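Local coordinates for protein GTP cyclohydrolase 1 type 2 homolog (Escherichia coli, Escherichia coli O157:H7, PDB 1NMO) that binds a pair of metal ions within a toroidal homohexamer and may take part in degrading radiation-damaged nucleotides, at residues W130-M135 with V164-A169; F185-F190 with Q206-Y211. All coordinates share one frame; numbering follows the deposited sequence.

Contact 1. Residues W130-M135 with V164-A169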
ATOM      1  N   TRP A 130      -8.416  -5.489  40.908  1.00 15.11           N
ATOM      2  CA  TRP A 130      -7.071  -4.909  40.802  1.00 15.35           C
ATOM      3  C   TRP A 130      -6.092  -6.005  41.201  1.00 14.12           C
ATOM      4  O   TRP A 130      -6.484  -7.013  41.766  1.00 16.55           O
ATOM      5  CB  TRP A 130      -6.850  -3.694  41.721  1.00 15.09           C
ATOM      6  CG  TRP A 130      -6.783  -4.029  43.228  1.00 16.42           C
ATOM      7  CD1 TRP A 130      -7.830  -4.017  44.124  1.00 17.17           C
ATOM      8  CD2 TRP A 130      -5.611  -4.380  43.992  1.00 15.73           C
ATOM      9  NE1 TRP A 130      -7.382  -4.339  45.387  1.00 18.85           N
ATOM     10  CE2 TRP A 130      -6.024  -4.554  45.336  1.00 17.46           C
ATOM     11  CE3 TRP A 130      -4.242  -4.558  43.673  1.00 16.25           C
ATOM     12  CZ2 TRP A 130      -5.120  -4.884  46.373  1.00 16.92           C
ATOM     13  CZ3 TRP A 130      -3.316  -4.899  44.754  1.00 15.29           C
ATOM     14  CH2 TRP A 130      -3.775  -5.044  46.053  1.00 15.86           C
ATOM     15  N   GLY A 131      -4.834  -5.832  40.865  1.00 14.28           N
ATOM     16  CA  GLY A 131      -3.838  -6.810  41.268  1.00 16.71           C
ATOM     17  C   GLY A 131      -2.472  -6.394  40.736  1.00 16.23           C
ATOM     18  O   GLY A 131      -2.264  -5.193  40.443  1.00 14.12           O
ATOM     19  N   GLU A 132      -1.592  -7.382  40.565  1.00 16.43           N
ATOM     20  CA  GLU A 132      -0.256  -7.138  40.082  1.00 18.59           C
ATOM     21  C   GLU A 132       0.284  -8.099  39.047  1.00 19.96           C
ATOM     22  O   GLU A 132       0.117  -9.346  39.108  1.00 18.43           O
ATOM     23  CB  GLU A 132       0.745  -7.166  41.246  1.00 20.61           C
ATOM     24  CG  GLU A 132       0.362  -6.333  42.482  1.00 23.50           C
ATOM     25  CD  GLU A 132       1.514  -6.203  43.495  1.00 25.59           C
ATOM     26  OE1 GLU A 132       2.390  -7.117  43.585  1.00 29.02           O
ATOM     27  OE2 GLU A 132       1.527  -5.169  44.184  1.00 28.14           O
ATOM     28  N   LEU A 133       0.949  -7.518  38.071  1.00 20.48           N
ATOM     29  CA  LEU A 133       1.599  -8.367  37.079  1.00 21.38           C
ATOM     30  C   LEU A 133       2.642  -9.157  37.889  1.00 22.51           C
ATOM     31  O   LEU A 133       3.357  -8.588  38.743  1.00 23.58           O
ATOM     32  CB  LEU A 133       2.357  -7.515  36.066  1.00 19.26           C
ATOM     33  CG  LEU A 133       1.455  -6.852  35.058  1.00 18.34           C
ATOM     34  CD1 LEU A 133       2.204  -5.663  34.435  1.00 18.98           C
ATOM     35  CD2 LEU A 133       1.030  -7.891  34.018  1.00 17.65           C
ATOM     36  N   THR A 134       2.702 -10.460  37.646  1.00 24.51           N
ATOM     37  CA  THR A 134       3.663 -11.319  38.278  1.00 25.82           C
ATOM     38  C   THR A 134       5.013 -11.022  37.651  1.00 26.17           C
ATOM     39  O   THR A 134       5.994 -11.622  38.001  1.00 26.61           O
ATOM     40  CB  THR A 134       3.354 -12.793  38.030  1.00 26.76           C
ATOM     41  OG1 THR A 134       2.883 -12.960  36.687  1.00 27.36           O
ATOM     42  CG2 THR A 134       2.317 -13.287  39.046  1.00 28.45           C
HETATM   43  N   MSE A 135       5.081 -10.147  36.681  1.00 27.86           N
HETATM   44  CA  MSE A 135       6.404  -9.814  36.190  1.00 29.35           C
HETATM   45  C   MSE A 135       6.302  -8.384  35.754  1.00 27.30           C
HETATM   46  O   MSE A 135       6.083  -8.103  34.553  1.00 26.83           O
HETATM   47  CB  MSE A 135       6.821 -10.715  35.051  1.00 35.76           C
HETATM   48  CG  MSE A 135       8.349 -10.832  35.010  1.00 45.45           C
HETATM   49 SE   MSE A 135       9.066 -11.421  33.230  1.00 63.25          SE
HETATM   50  CE  MSE A 135       8.462  -9.913  32.110  1.00 53.49           C
ATOM     51  N   VAL A 164       7.864   1.655  35.601  1.00 21.78           N
ATOM     52  CA  VAL A 164       7.603   0.224  35.634  1.00 20.42           C
ATOM     53  C   VAL A 164       6.154   0.061  36.053  1.00 18.82           C
ATOM     54  O   VAL A 164       5.644   0.838  36.878  1.00 19.20           O
ATOM     55  CB  VAL A 164       8.524  -0.479  36.638  1.00 21.90           C
ATOM     56  CG1 VAL A 164       8.226  -2.000  36.646  1.00 20.94           C
ATOM     57  CG2 VAL A 164       9.996  -0.256  36.190  1.00 22.13           C
ATOM     58  N   VAL A 165       5.476  -0.904  35.471  1.00 17.27           N
ATOM     59  CA  VAL A 165       4.093  -1.139  35.846  1.00 16.83           C
ATOM     60  C   VAL A 165       4.045  -2.388  36.709  1.00 17.50           C
ATOM     61  O   VAL A 165       4.452  -3.495  36.291  1.00 18.03           O
ATOM     62  CB  VAL A 165       3.212  -1.424  34.630  1.00 15.28           C
ATOM     63  CG1 VAL A 165       1.851  -1.966  35.078  1.00 13.02           C
ATOM     64  CG2 VAL A 165       3.027  -0.194  33.853  1.00 13.48           C
ATOM     65  N   GLN A 166       3.504  -2.240  37.901  1.00 18.18           N
ATOM     66  CA  GLN A 166       3.376  -3.414  38.775  1.00 18.43           C
ATOM     67  C   GLN A 166       1.904  -3.666  39.151  1.00 16.75           C
ATOM     68  O   GLN A 166       1.389  -4.734  38.917  1.00 18.52           O
ATOM     69  CB  GLN A 166       4.230  -3.228  40.085  1.00 19.00           C
ATOM     70  CG  GLN A 166       3.822  -4.254  41.160  1.00 21.37           C
ATOM     71  CD  GLN A 166       4.983  -4.698  42.024  1.00 23.41           C
ATOM     72  OE1 GLN A 166       5.026  -5.850  42.509  1.00 25.60           O
ATOM     73  NE2 GLN A 166       5.924  -3.810  42.225  1.00 21.58           N
ATOM     74  N   ARG A 167       1.258  -2.656  39.734  1.00 16.53           N
ATOM     75  CA  ARG A 167      -0.129  -2.745  40.205  1.00 17.24           C
ATOM     76  C   ARG A 167      -1.022  -2.259  39.096  1.00 16.10           C
ATOM     77  O   ARG A 167      -0.799  -1.199  38.520  1.00 19.05           O
ATOM     78  CB  ARG A 167      -0.273  -1.899  41.510  1.00 16.77           C
ATOM     79  CG  ARG A 167      -1.682  -1.746  42.058  1.00 18.79           C
ATOM     80  CD  ARG A 167      -1.613  -0.977  43.432  1.00 22.29           C
ATOM     81  NE  ARG A 167      -0.883  -1.853  44.351  1.00 23.77           N
ATOM     82  CZ  ARG A 167      -1.264  -2.122  45.594  1.00 24.71           C
ATOM     83  NH1 ARG A 167      -2.369  -1.547  46.082  1.00 24.87           N
ATOM     84  NH2 ARG A 167      -0.588  -3.055  46.306  1.00 24.74           N
ATOM     85  N   VAL A 168      -2.043  -3.031  38.797  1.00 16.29           N
ATOM     86  CA  VAL A 168      -2.948  -2.759  37.678  1.00 15.98           C
ATOM     87  C   VAL A 168      -4.443  -2.888  38.036  1.00 16.02           C
ATOM     88  O   VAL A 168      -4.790  -3.518  39.057  1.00 14.24           O
ATOM     89  CB  VAL A 168      -2.629  -3.815  36.619  1.00 16.59           C
ATOM     90  CG1 VAL A 168      -3.559  -3.697  35.480  1.00 15.58           C
ATOM     91  CG2 VAL A 168      -1.217  -3.619  36.149  1.00 17.12           C
ATOM     92  N   ALA A 169      -5.351  -2.245  37.295  1.00 14.01           N
ATOM     93  CA  ALA A 169      -6.760  -2.561  37.610  1.00 13.73           C
ATOM     94  C   ALA A 169      -7.347  -2.668  36.194  1.00 14.88           C
ATOM     95  O   ALA A 169      -6.711  -2.219  35.240  1.00 16.09           O
ATOM     96  CB  ALA A 169      -7.451  -1.482  38.455  1.00 12.21           C
TER
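Val-165 meets Leu-133 across two neighbouring antiparallel strands of a mixed six-stranded sheet, 128-137 and 165-170. The methyl CG1 of Val-165 lies 3.8 Å from CD1 of Leu-133, an apolar contact just before the chain of 130-135 turns a corner at Thr-134 and Met-135. At Gln-166 the backbone carbonyl takes over: its O accepts the N-H of Leu-133 at 2.9 Å. The Gln-166 side chain starts away from the partner strand, but chi1 of 165° sets CG opposite the backbone N, alongside the carboxylate of Glu-132.

Arg-167 pairs with Glu-132 without backbone hydrogen bonds, and their side chains emerge on the same face of the sheet as Trp-130. OE2 of Glu-132 lies near the guanidinium plane, at its edge, and forms a long salt bridge of 3.7 Å to NH2 of Arg-167. The next residue, Val-168, forms the hydrogen-bonded pair with Gly-131: its N donates to Gly-131 O, and its O receives Gly-131 N. On the other face, CG2 of Val-168 packs on CG of Leu-133, while Ile-191 of strand 189-192 adds a further apolar neighbour. Ala-169 closes the ladder opposite Trp-130, their CB atoms 4.0 Å apart. From there the indole turns back over Arg-167, because chi1 of 70° sets CG between the backbone N and the carbonyl carbon. Ring and guanidinium planes are 30° apart, and Trp-130 CZ3 sits over the centre of one guanidinium face, 3.6 Å from Arg-167 CZ.

Contact 2. Residues F185-F190 with Q206-Y211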
ATOM      1  N   PHE A 185      -7.903   4.818  43.742  1.00 20.68           N
ATOM      2  CA  PHE A 185      -7.463   3.628  44.463  1.00 19.97           C
ATOM      3  C   PHE A 185      -5.942   3.523  44.529  1.00 21.51           C
ATOM      4  O   PHE A 185      -5.376   3.215  45.600  1.00 21.74           O
ATOM      5  CB  PHE A 185      -8.050   2.392  43.811  1.00 19.22           C
ATOM      6  CG  PHE A 185      -7.764   1.137  44.563  1.00 18.77           C
ATOM      7  CD1 PHE A 185      -8.550   0.779  45.657  1.00 20.02           C
ATOM      8  CD2 PHE A 185      -6.667   0.379  44.233  1.00 18.48           C
ATOM      9  CE1 PHE A 185      -8.231  -0.333  46.433  1.00 21.47           C
ATOM     10  CE2 PHE A 185      -6.318  -0.723  44.972  1.00 21.78           C
ATOM     11  CZ  PHE A 185      -7.097  -1.094  46.089  1.00 21.31           C
ATOM     12  N   GLY A 186      -5.279   3.811  43.399  1.00 21.55           N
ATOM     13  CA  GLY A 186      -3.824   3.783  43.297  1.00 20.34           C
ATOM     14  C   GLY A 186      -3.351   2.616  42.445  1.00 22.48           C
ATOM     15  O   GLY A 186      -3.211   1.463  42.910  1.00 24.32           O
ATOM     16  N   VAL A 187      -3.119   2.849  41.168  1.00 20.76           N
ATOM     17  CA  VAL A 187      -2.604   1.745  40.372  1.00 18.72           C
ATOM     18  C   VAL A 187      -1.549   2.346  39.448  1.00 19.67           C
ATOM     19  O   VAL A 187      -1.474   3.556  39.349  1.00 19.95           O
ATOM     20  CB  VAL A 187      -3.719   1.131  39.533  1.00 16.50           C
ATOM     21  CG1 VAL A 187      -4.767   0.482  40.458  1.00 15.37           C
ATOM     22  CG2 VAL A 187      -4.389   2.285  38.643  1.00 14.89           C
ATOM     23  N   ASP A 188      -0.743   1.528  38.770  1.00 18.18           N
ATOM     24  CA  ASP A 188       0.216   2.119  37.850  1.00 17.30           C
ATOM     25  C   ASP A 188      -0.449   2.050  36.446  1.00 17.79           C
ATOM     26  O   ASP A 188      -0.175   2.884  35.561  1.00 18.76           O
ATOM     27  CB  ASP A 188       1.509   1.291  37.769  1.00 16.36           C
ATOM     28  CG  ASP A 188       2.153   1.028  39.116  1.00 16.53           C
ATOM     29  OD1 ASP A 188       2.089   1.913  39.985  1.00 18.26           O
ATOM     30  OD2 ASP A 188       2.763  -0.054  39.293  1.00 17.07           O
ATOM     31  N   ALA A 189      -1.311   1.056  36.218  1.00 16.22           N
ATOM     32  CA  ALA A 189      -1.934   0.965  34.890  1.00 15.87           C
ATOM     33  C   ALA A 189      -3.400   0.552  34.994  1.00 15.89           C
ATOM     34  O   ALA A 189      -3.805  -0.096  36.006  1.00 16.90           O
ATOM     35  CB  ALA A 189      -1.174   0.005  34.056  1.00 11.46           C
ATOM     36  N   PHE A 190      -4.202   0.971  34.006  1.00 14.91           N
ATOM     37  CA  PHE A 190      -5.660   0.605  33.941  1.00 12.30           C
ATOM     38  C   PHE A 190      -5.836   0.119  32.543  1.00 13.29           C
ATOM     39  O   PHE A 190      -5.371   0.776  31.593  1.00 15.31           O
ATOM     40  CB  PHE A 190      -6.602   1.805  34.198  1.00  8.77           C
ATOM     41  CG  PHE A 190      -8.058   1.465  34.049  1.00  9.06           C
ATOM     42  CD1 PHE A 190      -8.676   0.550  34.898  1.00  9.12           C
ATOM     43  CD2 PHE A 190      -8.843   2.072  33.039  1.00  8.97           C
ATOM     44  CE1 PHE A 190     -10.062   0.225  34.778  1.00  9.25           C
ATOM     45  CE2 PHE A 190     -10.196   1.772  32.906  1.00  9.53           C
ATOM     46  CZ  PHE A 190     -10.829   0.828  33.791  1.00  9.16           C
ATOM     47  N   GLN A 206      -3.491  11.986  35.903  1.00 17.57           N
ATOM     48  CA  GLN A 206      -3.344  11.208  37.130  1.00 18.70           C
ATOM     49  C   GLN A 206      -2.121  10.297  37.059  1.00 19.35           C
ATOM     50  O   GLN A 206      -1.912   9.499  37.963  1.00 20.64           O
ATOM     51  CB  GLN A 206      -4.645  10.440  37.471  1.00 17.48           C
ATOM     52  CG  GLN A 206      -5.789  11.399  37.934  1.00 17.92           C
ATOM     53  CD  GLN A 206      -7.240  10.776  37.884  1.00 20.21           C
ATOM     54  OE1 GLN A 206      -7.550   9.902  37.041  1.00 22.99           O
ATOM     55  NE2 GLN A 206      -8.139  11.275  38.746  1.00 22.14           N
ATOM     56  N   GLY A 207      -1.297  10.418  36.009  1.00 19.10           N
ATOM     57  CA  GLY A 207      -0.080   9.601  35.949  1.00 19.05           C
ATOM     58  C   GLY A 207      -0.136   8.062  35.855  1.00 19.04           C
ATOM     59  O   GLY A 207       0.673   7.335  36.454  1.00 17.78           O
ATOM     60  N   LEU A 208      -1.085   7.501  35.104  1.00 19.56           N
ATOM     61  CA  LEU A 208      -1.064   6.055  34.976  1.00 17.82           C
ATOM     62  C   LEU A 208      -1.055   5.679  33.488  1.00 18.24           C
ATOM     63  O   LEU A 208      -1.392   6.486  32.626  1.00 16.80           O
ATOM     64  CB  LEU A 208      -2.226   5.399  35.697  1.00 18.39           C
ATOM     65  CG  LEU A 208      -3.604   5.781  35.202  1.00 19.56           C
ATOM     66  CD1 LEU A 208      -4.690   4.875  35.818  1.00 18.87           C
ATOM     67  CD2 LEU A 208      -3.855   7.163  35.624  1.00 18.41           C
ATOM     68  N   HIS A 209      -0.569   4.472  33.219  1.00 16.49           N
ATOM     69  CA  HIS A 209      -0.507   3.927  31.903  1.00 16.25           C
ATOM     70  C   HIS A 209      -1.920   3.490  31.591  1.00 16.54           C
ATOM     71  O   HIS A 209      -2.530   2.798  32.420  1.00 19.06           O
ATOM     72  CB  HIS A 209       0.394   2.682  31.887  1.00 15.15           C
ATOM     73  CG  HIS A 209       1.855   2.992  31.967  1.00 15.34           C
ATOM     74  ND1 HIS A 209       2.562   3.509  30.900  1.00 14.10           N
ATOM     75  CD2 HIS A 209       2.728   2.920  33.010  1.00 14.66           C
ATOM     76  CE1 HIS A 209       3.812   3.759  31.279  1.00 13.59           C
ATOM     77  NE2 HIS A 209       3.938   3.410  32.553  1.00 16.25           N
ATOM     78  N   PHE A 210      -2.438   3.838  30.405  1.00 13.93           N
ATOM     79  CA  PHE A 210      -3.790   3.414  30.049  1.00 13.34           C
ATOM     80  C   PHE A 210      -3.717   2.617  28.745  1.00 12.31           C
ATOM     81  O   PHE A 210      -2.972   3.012  27.864  1.00 15.09           O
ATOM     82  CB  PHE A 210      -4.753   4.618  29.870  1.00 10.21           C
ATOM     83  CG  PHE A 210      -5.986   4.240  29.184  1.00  9.65           C
ATOM     84  CD1 PHE A 210      -6.934   3.454  29.827  1.00 11.07           C
ATOM     85  CD2 PHE A 210      -6.175   4.560  27.847  1.00 10.02           C
ATOM     86  CE1 PHE A 210      -8.078   2.976  29.164  1.00 11.31           C
ATOM     87  CE2 PHE A 210      -7.315   4.083  27.169  1.00 11.45           C
ATOM     88  CZ  PHE A 210      -8.262   3.287  27.843  1.00 12.65           C
ATOM     89  N   TYR A 211      -4.468   1.526  28.644  1.00 10.21           N
ATOM     90  CA  TYR A 211      -4.505   0.642  27.468  1.00 11.04           C
ATOM     91  C   TYR A 211      -5.976   0.440  27.104  1.00 11.41           C
ATOM     92  O   TYR A 211      -6.781   0.123  28.002  1.00  9.48           O
ATOM     93  CB  TYR A 211      -3.960  -0.773  27.784  1.00 12.49           C
ATOM     94  CG  TYR A 211      -2.559  -0.728  28.270  1.00 11.97           C
ATOM     95  CD1 TYR A 211      -2.273  -0.353  29.552  1.00 11.26           C
ATOM     96  CD2 TYR A 211      -1.511  -0.894  27.367  1.00 12.76           C
ATOM     97  CE1 TYR A 211      -0.938  -0.106  29.929  1.00 13.21           C
ATOM     98  CE2 TYR A 211      -0.205  -0.685  27.712  1.00 14.04           C
ATOM     99  CZ  TYR A 211       0.095  -0.278  28.998  1.00 15.73           C
ATOM    100  OH  TYR A 211       1.455  -0.029  29.307  1.00 16.06           O
TER
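His-209 N donates to Asp-188 O at 2.9 Å, the first of three backbone hydrogen bonds that join the two parallel strands. Phe-190 N then reaches back to His-209 O, and Tyr-211 N closes the series on Phe-190 O with a longer bond of 3.2 Å. The polar ends of the side chains look to other neighbours: Asp-188 OD2 accepts the backbone N-H groups of Gln-166 and Arg-167, and the His-209 imidazole bonds through NE2 to Pro-162 O and through ND1 to Trp-156 NE1.

Packing differs on the two faces of the sheet. Ala-189 and His-209 share one, their CB atoms 3.8 Å apart, and the methyl of Ala-189 also meets the Tyr-211 ring at its edge, near CE1. Phe-190 and Phe-210 occupy the other. Both have CG anti to the backbone N (chi1 176° and 165°), and the two side chains run side by side in the same direction. CD2 of Phe-190 lies in the plane of the Phe-210 ring, at its edge, 4.0 Å from CD1 of Phe-210. CD1 of Leu-208 touches Val-187 CG2 at 3.8 Å. The same Leu-208 CD1 also meets Phe-190 CB, at 4.0 Å. Ile-179 of helix 179-185 touches both phenylalanines on their side of the sheet. Together the segments form the start of the two parallel strands in a beta-alpha-beta unit, in which helix 197-205 carries the chain from strand 189-192 to strand 209-212.

Overall arrangement
Following the chain from the N terminus, contact 1 comes first: 164-169 returns against 130-135 and closes a loop containing helix 139-150 and strand 155-157. Contact 2 then brings 206-211 beside 185-190 after helix 197-205. The loops lie in series, neither nesting nor crossing. The centres of the two contacts are about 10 Å apart, and strands 165-170 and 189-192 are neighbours, so the contacts join four consecutive strands of the six-stranded sheet, antiparallel in contact 1 and parallel in contact 2. Direct links between them include Arg-167 O to Asp-188 N, a probable hydrogen bond of 2.7 Å, and packing of Val-165 on His-209.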